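Side-chain contacts in glycerate dehydrogenase related protein (Thermoplasma acidophilum, PDB 3GVX), which probably reduces glyoxylate or hydroxypyruvate with a nicotinamide cofactor, as expected of a D-isomer specific 2-hydroxyacid dehydrogenase: residues A35-I40 / E274-F279; K51-I56 / N66-N71; D234-E239 / T245-A250; E87-L92 / V206-A211; G126-G131 / A168-Q173. All blocks are in the same frame, centred on the assembly; numbering follows the deposited sequence.

Interaction 1: A35-I40 / E274-F279; sequences AEAQVI and ENVRNF
Val-276, on helix 266-279, lays its two methyl groups against Ala-37 and Val-39 of strand 37-40, and this small apolar patch is the whole of the close contact. Val-276 CG1 lies 4.2 Å from Ala-37 CB, and Val-276 CG2 the same distance from Val-39 CG2. Val-276 holds CG1 anti to its own backbone N (chi1 163°), which spreads the two branches along the strand, one for each residue. The beta carbon of Ala-37 points at the helix and needs no further reach. Val-39 supplies its CG2 branch, the one anti to the carbonyl carbon, and its side chain and that of Val-276 cross obliquely. Ala-37 CA and Val-276 CA are 7.4 Å apart, a spacing consistent with the small side chain of Ala-37. The three touching residues are buried, and the pairing rests on van der Waals packing.

Toward the solvent the contact gives way to polar groups that find partners elsewhere. Glu-36 OE1 makes a salt bridge with Lys-51 NZ, and Arg-277 NH2 makes one with Glu-281 OE2; neither side chain approaches the opposite segment.

In the fold, strand 37-40 lies between strands 3-5 and 52-55 of a parallel sheet, as in the substrate-binding domain of this family, and the helix near the C terminus returns to cover it. Val-276 also touches Met-52 and Gln-54 of strand 52-55, Phe-279 reaches Met-52 and Val-73, and Val-3 of strand 3-5 packs against both Ala-37 and Val-39.

Interaction 2: K51-I56 / N66-N71; sequences KMIQAI and NGIPEN
Lys-51 and Asn-71 open the contact through their backbones: Lys-51 O and Asn-71 O stand 3.9 Å apart, two carbonyl acceptors at an exposed margin. The lysine side chain leaves in the other direction, extended from CB to NZ, toward its partner Glu-36. Met-52, modelled as selenomethionine and next along the strand, points away from the loop toward helix 266-279. Ile-53 turns back and carries the apolar core. It meets Ile-68 tip to tip, Ile-53 CD1 lying 4.1 Å from Ile-68 CD1. Matching torsions explain this approach: each CG1 is anti to its carbonyl carbon (chi1 -58° and -65°), and each chain then runs straight out to CD1.

Gln-54 takes the helix side again. Its NE2 donates to Ala-55 O at 3.0 Å along a nearly straight line (175°), with the acceptor lying in the plane of the side-chain amide. The same nitrogen has a weak bond to Ser-76 O, and these two carbonyls limit rotation of the amide. Ile-56 O, at the end, accepts from Asn-77 ND2.

Strand 52-55 runs between strands 37-40 and 73-75 of the parallel sheet. Ile-53 packs on Ile-40 and Leu-74, Ile-68 on Leu-74 and Tyr-44; the loop preceding strand 73-75 thus covers the sheet face turned away from helix 266-279.

Interaction 3: D234-E239 / T245-A250; sequences DVWWNE and TNLRNA
Within the loop that joins strands 230-233 and 250-252 of the NAD-binding domain, the indole of Trp-236 packs against Thr-245 and Leu-247. Thr-245 OG1 stands over the centre of one ring face, 3.7 Å from Trp-236 CE2. Leu-247 comes to the rim instead: its CD1 lies in the ring plane, 3.6 Å from Trp-236 CH2. The opposite face receives Trp-237, whose CZ3 sits above the plane toward the rim. Trp-236 CG is anti to its backbone N (chi1 -163°), carrying the indole across to the second arm of the loop.

Polar anchors fix the tryptophan at two places. Trp-236 N donates to Glu-239 OE2 at 2.9 Å, bent (140°) and on the anti side of the carboxylate, tilted out of its plane, while NE1 has a weak bond to Thr-243 O. Lys-108 NZ of the second subunit donates hydrogen bonds to Leu-247 O and Ala-250 O, which places this arm at the dimer interface. Replacing Trp-236 with an alanine would probably open a gap between Thr-245 and Trp-237 and leave Thr-243 O without this weak donor. The chemistry is therefore consistent with a buried aromatic plate held largely by dispersion, with its backbone and indole nitrogens both engaged.

Interaction 4: E87-L92 / V206-A211; sequences EHAFAL and VNVARA. With K (potassium ion), chain D.
Val-208 turns CG1 anti to its carbonyl carbon (chi1 -71°), which sets that methyl against Ala-89, the CG1 to CB distance being 4.1 Å. Val-206 also offers a CG1, from a different rotamer, 4.4 Å from Ala-89 CB and equally far from Leu-92 CD1. The small alanine is thus met by both valines, and Leu-92 extends the apolar patch one helical turn further. His-88 holds CG anti to its backbone N (chi1 -169°), which carries the imidazole to a potassium ion that ND1 binds at 2.7 Å. Water 1 is a further ligand, and Val-256 O and Ala-257 O of the same chain and Thr-117 OG1 of the second subunit complete the set, while His-88 NE2 is bonded to Ser-253 OG.

Beyond the valines, Asn-207 OD1 accepts from Ala-209 N at 2.9 Å, with an N-H...O angle of 160°, the donor almost in line with the side-chain carbonyl, an Asx turn that steers the chain out of the strand. Glu-87 forms a salt bridge with Lys-98 of the second subunit, so this helix takes part in the dimer interface as well. Packing of helix 79-97 across the C-terminal end of strand 204-207 belongs to the Rossmann-type NAD-binding domain, joined here to a potassium site shared between subunits.

Interaction 5: G126-G131 / A168-Q173; sequences GILGYG and ADLFRQ
Leu-170 of helix 167-172 meets Gly-126, Ile-127 and Leu-128 of strand 124-128, and apolar packing makes up nearly all of the contact. Between side chains there is one approach: Leu-170 CD2 reaches Leu-128 CD1 at 4.2 Å. The leucine holds CG anti to its backbone N (chi1 -179°), a torsion that projects the fork of methyls from the helix onto the strand.

A second group of contacts joins the same methyls to backbone. Leu-170 CD1 sits 3.8 Å from Gly-126 CA, and Leu-170 CD2 lies 3.8 Å from Ile-127 O. A beta carbon on Gly-126 would come to about 3.1 Å from Leu-170 CG, so the bare glycine is what admits the leucine. The axes of the short segments pass 8.4 Å apart, nearly antiparallel at 155°.

The hydrogen bonds do not join the two segments; they lie on the helical side. Gln-173 NE2 donates weakly to Asp-169 OD1 (3.1 Å) and to Asp-169 O (3.5 Å), folding the glutamine back toward Asp-169. Leu-170 O accepts from Gln-173 N at 3.0 Å and also from Ser-174 OG.

Putting an alanine in place of Leu-170 would remove both methyls and is likely to open a gap over Gly-126, leaving Leu-128 CD1 without this mate. Gly-129 and Gly-131 follow in a glycine pattern consistent with a Rossmann dinucleotide-binding loop, Gly-131 taking the N-cap position of helix 132-143. The strand leading into that loop is thus seated on the neighbouring helix by shape and, probably, dispersion, while the polar groups named bond on the helical side.

From the N terminus, the 35-40 segment pairs with 274-279 near the C terminus, so interaction 1 spans all the others and binds the last helix to the first sheet. Interaction 2 closes a short loop in that same sheet; strands 37-40 and 52-55 are neighbours, and Gln-38 O to Gln-54 N is a probable hydrogen bond at 2.7 Å. Interaction 4 opens next and encloses interaction 5, both reaching the seven-stranded sheet. Interaction 3 follows in series, closing the loop between strands 230-233 and 250-252 at the edge of that sheet; it touches interaction 4, and both meet the second subunit. None of the loops cross. Interactions 1 and 3 lie about 42 Å apart, centre to centre.

Interaction 1: A35-I40 / E274-F279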
# COMPACT_ATOMS: atom_id res chain seq x y z
N ALA B 35 5.31 32.33 25.12
CA ALA B 35 4.55 31.09 25.26
C ALA B 35 5.37 29.88 25.68
O ALA B 35 6.61 29.89 25.64
CB ALA B 35 3.80 30.80 23.96
N GLU B 36 4.67 28.83 26.10
CA GLU B 36 5.31 27.59 26.49
C GLU B 36 5.85 26.88 25.27
O GLU B 36 6.87 26.23 25.33
CB GLU B 36 4.32 26.70 27.21
CG GLU B 36 4.11 27.12 28.63
CD GLU B 36 3.17 26.21 29.38
OE1 GLU B 36 3.28 26.14 30.62
OE2 GLU B 36 2.32 25.55 28.74
N ALA B 37 5.14 27.02 24.15
CA ALA B 37 5.57 26.39 22.93
C ALA B 37 5.78 27.41 21.84
O ALA B 37 5.02 28.37 21.68
CB ALA B 37 4.57 25.33 22.51
N GLN B 38 6.85 27.19 21.09
CA GLN B 38 7.19 28.07 19.99
C GLN B 38 7.43 27.23 18.76
O GLN B 38 8.17 26.24 18.80
CB GLN B 38 8.44 28.87 20.34
CG GLN B 38 8.76 29.97 19.36
CD GLN B 38 9.89 30.84 19.85
OE1 GLN B 38 9.81 31.43 20.92
NE2 GLN B 38 10.96 30.90 19.07
N VAL B 39 6.79 27.60 17.66
CA VAL B 39 6.97 26.88 16.41
C VAL B 39 7.84 27.79 15.56
O VAL B 39 7.55 28.97 15.43
CB VAL B 39 5.63 26.62 15.70
CG1 VAL B 39 5.85 25.75 14.47
CG2 VAL B 39 4.64 25.98 16.67
N ILE B 40 8.90 27.25 15.00
CA ILE B 40 9.82 28.06 14.23
C ILE B 40 10.28 27.44 12.94
O ILE B 40 10.03 26.28 12.64
CB ILE B 40 11.10 28.31 15.05
CG1 ILE B 40 11.93 27.02 15.10
CG2 ILE B 40 10.76 28.73 16.49
CD1 ILE B 40 13.31 27.16 15.74
N GLU B 274 0.96 19.07 15.21
CA GLU B 274 0.52 17.87 15.89
C GLU B 274 1.52 17.42 16.91
O GLU B 274 1.15 17.03 18.01
CB GLU B 274 0.22 16.76 14.88
CG GLU B 274 -1.10 17.00 14.18
CD GLU B 274 -1.47 15.91 13.16
OE1 GLU B 274 -0.57 15.25 12.62
OE2 GLU B 274 -2.68 15.73 12.90
N ASN B 275 2.81 17.51 16.58
CA ASN B 275 3.81 17.10 17.55
C ASN B 275 3.76 18.00 18.77
O ASN B 275 4.08 17.58 19.86
CB ASN B 275 5.22 17.13 16.98
CG ASN B 275 6.20 16.40 17.88
OD1 ASN B 275 7.24 16.93 18.27
ND2 ASN B 275 5.87 15.15 18.21
N VAL B 276 3.37 19.26 18.57
CA VAL B 276 3.27 20.21 19.67
C VAL B 276 2.18 19.78 20.63
O VAL B 276 2.35 19.80 21.85
CB VAL B 276 2.96 21.63 19.15
CG1 VAL B 276 2.45 22.50 20.29
CG2 VAL B 276 4.21 22.23 18.50
N ARG B 277 1.05 19.40 20.06
CA ARG B 277 -0.09 18.94 20.82
C ARG B 277 0.25 17.64 21.56
O ARG B 277 -0.10 17.47 22.72
CB ARG B 277 -1.27 18.78 19.86
CG ARG B 277 -1.98 17.47 19.87
CD ARG B 277 -3.46 17.75 19.86
NE ARG B 277 -4.02 17.71 21.20
CZ ARG B 277 -5.24 18.15 21.53
NH1 ARG B 277 -6.02 18.68 20.60
NH2 ARG B 277 -5.68 18.01 22.77
N ASN B 278 0.95 16.75 20.88
CA ASN B 278 1.35 15.48 21.46
C ASN B 278 2.39 15.66 22.54
O ASN B 278 2.39 14.96 23.55
CB ASN B 278 1.91 14.56 20.39
CG ASN B 278 0.85 14.05 19.47
OD1 ASN B 278 1.15 13.42 18.45
ND2 ASN B 278 -0.40 14.31 19.82
N PHE B 279 3.27 16.62 22.33
CA PHE B 279 4.29 16.90 23.30
C PHE B 279 3.66 17.30 24.61
O PHE B 279 4.11 16.90 25.67
CB PHE B 279 5.21 18.02 22.82
CG PHE B 279 6.30 18.36 23.80
CD1 PHE B 279 7.49 17.66 23.79
CD2 PHE B 279 6.11 19.35 24.75
CE1 PHE B 279 8.48 17.95 24.73
CE2 PHE B 279 7.09 19.64 25.68
CZ PHE B 279 8.28 18.94 25.67

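Interaction 2: K51-I56 / N66-N71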
# COMPACT_ATOMS: atom_id res chain seq x y z
N LYS B 51 9.27 26.26 27.08
CA LYS B 51 9.49 24.88 27.47
C LYS B 51 9.84 24.07 26.26
O LYS B 51 10.58 23.11 26.33
CB LYS B 51 8.24 24.27 28.04
CG LYS B 51 7.78 24.80 29.35
CD LYS B 51 6.47 24.11 29.65
CE LYS B 51 6.05 24.32 31.07
NZ LYS B 51 4.76 23.61 31.29
N MSE B 52 9.26 24.46 25.14
CA MSE B 52 9.46 23.69 23.93
C MSE B 52 9.51 24.49 22.65
O MSE B 52 8.73 25.42 22.45
CB MSE B 52 8.35 22.63 23.84
CG MSE B 52 8.39 21.71 22.61
SE MSE B 52 7.78 22.61 21.16
CE MSE B 52 6.81 21.68 20.46
N ILE B 53 10.43 24.09 21.78
CA ILE B 53 10.60 24.72 20.50
C ILE B 53 10.46 23.69 19.41
O ILE B 53 11.15 22.67 19.39
CB ILE B 53 11.99 25.39 20.41
CG1 ILE B 53 12.12 26.41 21.55
CG2 ILE B 53 12.19 26.04 19.05
CD1 ILE B 53 13.47 27.08 21.65
N GLN B 54 9.54 23.95 18.49
CA GLN B 54 9.26 23.03 17.39
C GLN B 54 9.63 23.57 16.01
O GLN B 54 8.98 24.48 15.50
CB GLN B 54 7.78 22.67 17.39
CG GLN B 54 7.39 21.75 16.25
CD GLN B 54 7.78 20.31 16.50
OE1 GLN B 54 7.33 19.69 17.46
NE2 GLN B 54 8.62 19.78 15.63
N ALA B 55 10.67 23.00 15.40
CA ALA B 55 11.09 23.38 14.06
C ALA B 55 10.12 22.68 13.10
O ALA B 55 9.64 21.58 13.39
CB ALA B 55 12.52 22.91 13.79
N ILE B 56 9.82 23.31 11.98
CA ILE B 56 8.90 22.69 11.03
C ILE B 56 9.66 21.93 9.97
O ILE B 56 9.07 21.22 9.18
CB ILE B 56 8.00 23.73 10.35
CG1 ILE B 56 8.87 24.73 9.58
CG2 ILE B 56 7.14 24.42 11.39
CD1 ILE B 56 8.17 25.39 8.42
N ASN B 66 23.13 25.19 20.18
CA ASN B 66 24.06 25.45 21.28
C ASN B 66 23.50 26.55 22.18
O ASN B 66 23.74 26.56 23.37
CB ASN B 66 25.42 25.86 20.70
CG ASN B 66 26.46 26.14 21.76
OD1 ASN B 66 26.69 27.29 22.16
ND2 ASN B 66 27.11 25.09 22.22
N GLY B 67 22.74 27.45 21.58
CA GLY B 67 22.14 28.55 22.31
C GLY B 67 20.85 28.21 23.03
O GLY B 67 20.27 29.06 23.69
N ILE B 68 20.40 26.97 22.94
CA ILE B 68 19.15 26.64 23.61
C ILE B 68 19.38 26.18 25.05
O ILE B 68 20.08 25.21 25.30
CB ILE B 68 18.34 25.58 22.83
CG1 ILE B 68 17.91 26.18 21.49
CG2 ILE B 68 17.15 25.13 23.64
CD1 ILE B 68 17.04 25.28 20.62
N PRO B 69 18.78 26.89 26.01
CA PRO B 69 18.92 26.56 27.43
C PRO B 69 18.57 25.10 27.73
O PRO B 69 17.71 24.50 27.09
CB PRO B 69 17.97 27.54 28.11
CG PRO B 69 17.94 28.70 27.16
CD PRO B 69 17.85 28.02 25.83
N GLU B 70 19.28 24.54 28.71
CA GLU B 70 19.10 23.15 29.12
C GLU B 70 17.67 22.66 29.36
O GLU B 70 17.37 21.51 29.06
CB GLU B 70 19.92 22.90 30.39
CG GLU B 70 19.81 21.50 30.95
CD GLU B 70 20.47 20.43 30.06
OE1 GLU B 70 21.22 20.76 29.12
OE2 GLU B 70 20.24 19.23 30.31
N ASN B 71 16.80 23.50 29.90
CA ASN B 71 15.42 23.07 30.18
C ASN B 71 14.47 23.09 28.99
O ASN B 71 13.37 22.56 29.06
CB ASN B 71 14.82 23.93 31.28
CG ASN B 71 14.79 25.39 30.90
OD1 ASN B 71 15.82 26.03 30.71
ND2 ASN B 71 13.58 25.93 30.76

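Interaction 3: D234-E239 / T245-A250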
# COMPACT_ATOMS: atom_id res chain seq x y z
N ASP B 234 15.05 3.48 -6.08
CA ASP B 234 14.77 4.88 -6.25
C ASP B 234 16.10 5.62 -6.31
O ASP B 234 16.13 6.83 -6.46
CB ASP B 234 13.94 5.40 -5.08
CG ASP B 234 13.63 6.86 -5.21
OD1 ASP B 234 13.11 7.29 -6.26
OD2 ASP B 234 13.90 7.60 -4.24
N VAL B 235 17.20 4.88 -6.22
CA VAL B 235 18.53 5.48 -6.26
C VAL B 235 19.49 4.69 -7.13
O VAL B 235 19.59 3.46 -7.04
CB VAL B 235 19.16 5.59 -4.87
CG1 VAL B 235 18.25 6.41 -3.96
CG2 VAL B 235 19.42 4.20 -4.31
N TRP B 236 20.21 5.40 -7.98
CA TRP B 236 21.15 4.76 -8.87
C TRP B 236 22.56 5.26 -8.61
O TRP B 236 22.73 6.32 -8.01
CB TRP B 236 20.72 5.01 -10.31
CG TRP B 236 21.36 4.09 -11.24
CD1 TRP B 236 22.44 4.34 -12.01
CD2 TRP B 236 20.99 2.72 -11.49
NE1 TRP B 236 22.78 3.23 -12.73
CE2 TRP B 236 21.91 2.22 -12.43
CE3 TRP B 236 19.98 1.88 -11.02
CZ2 TRP B 236 21.85 0.92 -12.91
CZ3 TRP B 236 19.92 0.59 -11.49
CH2 TRP B 236 20.86 0.11 -12.43
N TRP B 237 23.57 4.54 -9.06
CA TRP B 237 24.92 5.02 -8.82
C TRP B 237 25.20 6.24 -9.69
O TRP B 237 24.66 6.38 -10.81
CB TRP B 237 25.96 3.93 -9.07
CG TRP B 237 25.71 2.70 -8.27
CD1 TRP B 237 26.29 2.35 -7.08
CD2 TRP B 237 24.80 1.64 -8.59
NE1 TRP B 237 25.80 1.14 -6.65
CE2 TRP B 237 24.89 0.68 -7.56
CE3 TRP B 237 23.94 1.41 -9.67
CZ2 TRP B 237 24.12 -0.48 -7.56
CZ3 TRP B 237 23.17 0.26 -9.67
CH2 TRP B 237 23.28 -0.68 -8.62
N ASN B 238 26.03 7.11 -9.13
CA ASN B 238 26.46 8.36 -9.73
C ASN B 238 25.36 9.39 -9.71
O ASN B 238 25.41 10.30 -8.89
CB ASN B 238 27.02 8.14 -11.13
CG ASN B 238 28.16 7.13 -11.13
OD1 ASN B 238 28.93 7.04 -10.16
ND2 ASN B 238 28.27 6.36 -12.21
N GLU B 239 24.34 9.26 -10.55
CA GLU B 239 23.26 10.26 -10.55
C GLU B 239 23.82 11.68 -10.60
O GLU B 239 24.55 12.11 -9.72
CB GLU B 239 22.45 10.17 -9.26
CG GLU B 239 21.54 8.97 -9.07
CD GLU B 239 20.79 9.07 -7.75
OE1 GLU B 239 20.29 10.16 -7.44
OE2 GLU B 239 20.71 8.07 -7.01
N THR B 245 21.63 1.32 -16.82
CA THR B 245 20.25 1.42 -16.40
C THR B 245 19.14 0.61 -17.09
O THR B 245 18.10 0.37 -16.48
CB THR B 245 19.90 2.91 -16.38
OG1 THR B 245 19.49 3.27 -15.07
CG2 THR B 245 18.86 3.26 -17.42
N ASN B 246 19.34 0.18 -18.34
CA ASN B 246 18.31 -0.58 -19.05
C ASN B 246 18.29 -2.07 -18.70
O ASN B 246 18.65 -2.92 -19.52
CB ASN B 246 18.45 -0.42 -20.56
CG ASN B 246 17.22 -0.92 -21.31
OD1 ASN B 246 16.40 -1.64 -20.76
ND2 ASN B 246 17.11 -0.55 -22.58
N LEU B 247 17.87 -2.38 -17.48
CA LEU B 247 17.76 -3.75 -16.98
C LEU B 247 16.34 -4.27 -17.18
O LEU B 247 15.38 -3.50 -17.09
CB LEU B 247 18.12 -3.80 -15.49
CG LEU B 247 19.62 -3.72 -15.20
CD1 LEU B 247 19.88 -3.06 -13.85
CD2 LEU B 247 20.22 -5.13 -15.28
N ARG B 248 16.20 -5.56 -17.46
CA ARG B 248 14.86 -6.11 -17.63
C ARG B 248 14.20 -6.18 -16.26
O ARG B 248 13.25 -5.45 -15.98
CB ARG B 248 14.87 -7.51 -18.23
CG ARG B 248 13.48 -8.14 -18.23
CD ARG B 248 13.45 -9.58 -18.75
NE ARG B 248 13.39 -10.57 -17.67
CZ ARG B 248 14.34 -10.78 -16.76
NH1 ARG B 248 15.45 -10.08 -16.79
NH2 ARG B 248 14.16 -11.70 -15.83
N ASN B 249 14.75 -7.05 -15.41
CA ASN B 249 14.23 -7.28 -14.07
C ASN B 249 14.50 -6.16 -13.06
O ASN B 249 15.11 -6.39 -12.02
CB ASN B 249 14.73 -8.63 -13.51
CG ASN B 249 16.22 -8.88 -13.79
OD1 ASN B 249 16.83 -9.75 -13.16
ND2 ASN B 249 16.79 -8.13 -14.72
N ALA B 250 14.02 -4.96 -13.37
CA ALA B 250 14.16 -3.83 -12.48
C ALA B 250 13.14 -2.76 -12.83
O ALA B 250 12.69 -2.67 -13.96
CB ALA B 250 15.58 -3.25 -12.58

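Interaction 4: E87-L92 / V206-A211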
# COMPACT_ATOMS: atom_id res chain seq x y z
N GLU B 87 5.70 5.13 1.29
CA GLU B 87 4.66 5.08 0.25
C GLU B 87 5.26 4.80 -1.12
O GLU B 87 4.68 4.09 -1.93
CB GLU B 87 3.87 6.38 0.18
CG GLU B 87 2.80 6.56 1.22
CD GLU B 87 1.97 7.82 0.96
OE1 GLU B 87 1.90 8.26 -0.20
OE2 GLU B 87 1.38 8.37 1.90
N HIS B 88 6.43 5.37 -1.37
CA HIS B 88 7.08 5.16 -2.65
C HIS B 88 7.60 3.75 -2.76
O HIS B 88 7.61 3.17 -3.85
CB HIS B 88 8.25 6.13 -2.86
CG HIS B 88 8.77 6.11 -4.26
ND1 HIS B 88 8.21 6.86 -5.27
CD2 HIS B 88 9.76 5.38 -4.84
CE1 HIS B 88 8.83 6.59 -6.41
NE2 HIS B 88 9.77 5.69 -6.17
N ALA B 89 8.03 3.19 -1.63
CA ALA B 89 8.54 1.83 -1.60
C ALA B 89 7.42 0.83 -1.87
O ALA B 89 7.60 -0.14 -2.60
CB ALA B 89 9.21 1.54 -0.25
N PHE B 90 6.24 1.06 -1.31
CA PHE B 90 5.17 0.13 -1.57
C PHE B 90 4.68 0.27 -3.01
O PHE B 90 4.23 -0.70 -3.60
CB PHE B 90 4.05 0.29 -0.53
CG PHE B 90 4.21 -0.63 0.66
CD1 PHE B 90 3.71 -1.92 0.64
CD2 PHE B 90 4.96 -0.24 1.75
CE1 PHE B 90 3.97 -2.81 1.69
CE2 PHE B 90 5.22 -1.12 2.80
CZ PHE B 90 4.73 -2.41 2.76
N ALA B 91 4.84 1.46 -3.58
CA ALA B 91 4.43 1.70 -4.96
C ALA B 91 5.28 0.87 -5.93
O ALA B 91 4.76 0.29 -6.89
CB ALA B 91 4.53 3.19 -5.30
N LEU B 92 6.59 0.79 -5.67
CA LEU B 92 7.49 -0.00 -6.51
C LEU B 92 7.20 -1.47 -6.31
O LEU B 92 7.10 -2.26 -7.25
CB LEU B 92 8.94 0.26 -6.12
CG LEU B 92 9.38 1.65 -6.53
CD1 LEU B 92 10.67 2.02 -5.81
CD2 LEU B 92 9.48 1.69 -8.05
N VAL B 206 14.13 -3.90 -2.81
CA VAL B 206 13.75 -2.51 -2.96
C VAL B 206 14.79 -1.65 -2.27
O VAL B 206 15.10 -1.83 -1.09
CB VAL B 206 12.37 -2.26 -2.32
CG1 VAL B 206 11.83 -0.92 -2.79
CG2 VAL B 206 11.43 -3.42 -2.63
N ASN B 207 15.33 -0.70 -3.01
CA ASN B 207 16.35 0.18 -2.47
C ASN B 207 15.88 1.63 -2.34
O ASN B 207 15.67 2.31 -3.35
CB ASN B 207 17.60 0.15 -3.34
CG ASN B 207 18.81 0.71 -2.63
OD1 ASN B 207 18.68 1.51 -1.70
ND2 ASN B 207 19.99 0.32 -3.08
N VAL B 208 15.71 2.09 -1.12
CA VAL B 208 15.33 3.48 -0.89
C VAL B 208 16.38 4.15 -0.00
O VAL B 208 16.10 5.14 0.67
CB VAL B 208 13.93 3.61 -0.24
CG1 VAL B 208 12.85 3.24 -1.23
CG2 VAL B 208 13.86 2.76 1.03
N ALA B 209 17.59 3.60 -0.01
CA ALA B 209 18.68 4.16 0.79
C ALA B 209 19.66 4.89 -0.13
O ALA B 209 19.40 5.99 -0.57
CB ALA B 209 19.38 3.03 1.56
N ARG B 210 20.77 4.24 -0.42
CA ARG B 210 21.77 4.83 -1.29
C ARG B 210 22.31 3.76 -2.22
O ARG B 210 22.44 2.60 -1.84
CB ARG B 210 22.90 5.42 -0.45
CG ARG B 210 22.49 6.68 0.33
CD ARG B 210 22.51 7.88 -0.61
NE ARG B 210 21.25 8.62 -0.61
CZ ARG B 210 20.98 9.67 0.16
NH1 ARG B 210 21.90 10.13 1.00
NH2 ARG B 210 19.80 10.27 0.08
N ALA B 211 22.59 4.17 -3.45
CA ALA B 211 23.10 3.25 -4.44
C ALA B 211 24.40 2.60 -3.97
O ALA B 211 24.61 1.40 -4.17
CB ALA B 211 23.31 3.97 -5.77
K K D . 7.56 9.21 -4.12
O HOH W 1 5.92 8.87 -2.17

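Interaction 5: G126-G131 / A168-Q173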
# COMPACT_ATOMS: atom_id res chain seq x y z
N GLY B 126 11.74 -8.39 4.69
CA GLY B 126 12.96 -8.17 5.42
C GLY B 126 13.40 -6.72 5.27
O GLY B 126 13.51 -6.21 4.15
N ILE B 127 13.63 -6.05 6.39
CA ILE B 127 14.06 -4.66 6.36
C ILE B 127 15.49 -4.52 6.85
O ILE B 127 15.86 -4.97 7.93
CB ILE B 127 13.18 -3.73 7.21
CG1 ILE B 127 11.73 -3.80 6.73
CG2 ILE B 127 13.69 -2.29 7.11
CD1 ILE B 127 10.74 -3.18 7.67
N LEU B 128 16.29 -3.88 6.01
CA LEU B 128 17.68 -3.66 6.31
C LEU B 128 17.81 -2.23 6.83
O LEU B 128 17.69 -1.27 6.07
CB LEU B 128 18.50 -3.86 5.04
CG LEU B 128 20.01 -3.91 5.20
CD1 LEU B 128 20.41 -5.09 6.09
CD2 LEU B 128 20.64 -4.02 3.81
N GLY B 129 18.04 -2.10 8.13
CA GLY B 129 18.14 -0.78 8.71
C GLY B 129 16.78 -0.44 9.26
O GLY B 129 15.81 -0.34 8.51
N TYR B 130 16.68 -0.27 10.57
CA TYR B 130 15.39 0.03 11.14
C TYR B 130 15.22 1.42 11.70
O TYR B 130 15.06 1.62 12.92
CB TYR B 130 15.02 -0.98 12.21
CG TYR B 130 13.53 -1.12 12.32
CD1 TYR B 130 12.77 -1.50 11.22
CD2 TYR B 130 12.87 -0.85 13.51
CE1 TYR B 130 11.38 -1.62 11.30
CE2 TYR B 130 11.48 -0.96 13.61
CZ TYR B 130 10.75 -1.35 12.50
OH TYR B 130 9.39 -1.47 12.61
N GLY B 131 15.24 2.39 10.81
CA GLY B 131 15.07 3.76 11.22
C GLY B 131 13.68 4.31 10.92
O GLY B 131 12.70 3.55 10.87
N ALA B 168 22.75 -11.63 5.88
CA ALA B 168 22.57 -12.89 5.17
C ALA B 168 21.41 -13.63 5.79
O ALA B 168 20.60 -14.24 5.08
CB ALA B 168 23.86 -13.74 5.22
N ASP B 169 21.31 -13.59 7.11
CA ASP B 169 20.22 -14.25 7.80
C ASP B 169 18.88 -13.60 7.44
O ASP B 169 17.87 -14.28 7.33
CB ASP B 169 20.44 -14.21 9.32
CG ASP B 169 19.25 -14.74 10.11
OD1 ASP B 169 18.72 -15.81 9.75
OD2 ASP B 169 18.85 -14.10 11.10
N LEU B 170 18.90 -12.29 7.23
CA LEU B 170 17.70 -11.56 6.85
C LEU B 170 17.24 -12.00 5.46
O LEU B 170 16.09 -12.33 5.26
CB LEU B 170 17.95 -10.04 6.86
CG LEU B 170 16.75 -9.16 6.51
CD1 LEU B 170 15.90 -8.87 7.75
CD2 LEU B 170 17.28 -7.87 5.90
N PHE B 171 18.16 -12.00 4.50
CA PHE B 171 17.83 -12.44 3.14
C PHE B 171 17.26 -13.84 3.14
O PHE B 171 16.35 -14.15 2.38
CB PHE B 171 19.07 -12.40 2.23
CG PHE B 171 19.34 -11.05 1.63
CD1 PHE B 171 19.56 -9.95 2.43
CD2 PHE B 171 19.33 -10.88 0.25
CE1 PHE B 171 19.76 -8.69 1.88
CE2 PHE B 171 19.52 -9.61 -0.31
CZ PHE B 171 19.73 -8.52 0.51
N ARG B 172 17.77 -14.68 4.03
CA ARG B 172 17.32 -16.05 4.11
C ARG B 172 15.88 -16.22 4.58
O ARG B 172 15.25 -17.22 4.26
CB ARG B 172 18.25 -16.85 5.03
CG ARG B 172 19.57 -17.25 4.40
CD ARG B 172 20.10 -18.48 5.10
NE ARG B 172 20.62 -18.18 6.43
CZ ARG B 172 21.81 -17.63 6.66
NH1 ARG B 172 22.60 -17.32 5.65
NH2 ARG B 172 22.20 -17.39 7.91
N GLN B 173 15.37 -15.25 5.32
CA GLN B 173 14.00 -15.33 5.83
C GLN B 173 13.06 -14.40 5.08
O GLN B 173 11.91 -14.25 5.47
CB GLN B 173 13.97 -14.95 7.31
CG GLN B 173 14.86 -15.75 8.21
CD GLN B 173 14.78 -15.27 9.64
OE1 GLN B 173 13.75 -15.40 10.30
NE2 GLN B 173 15.87 -14.69 10.14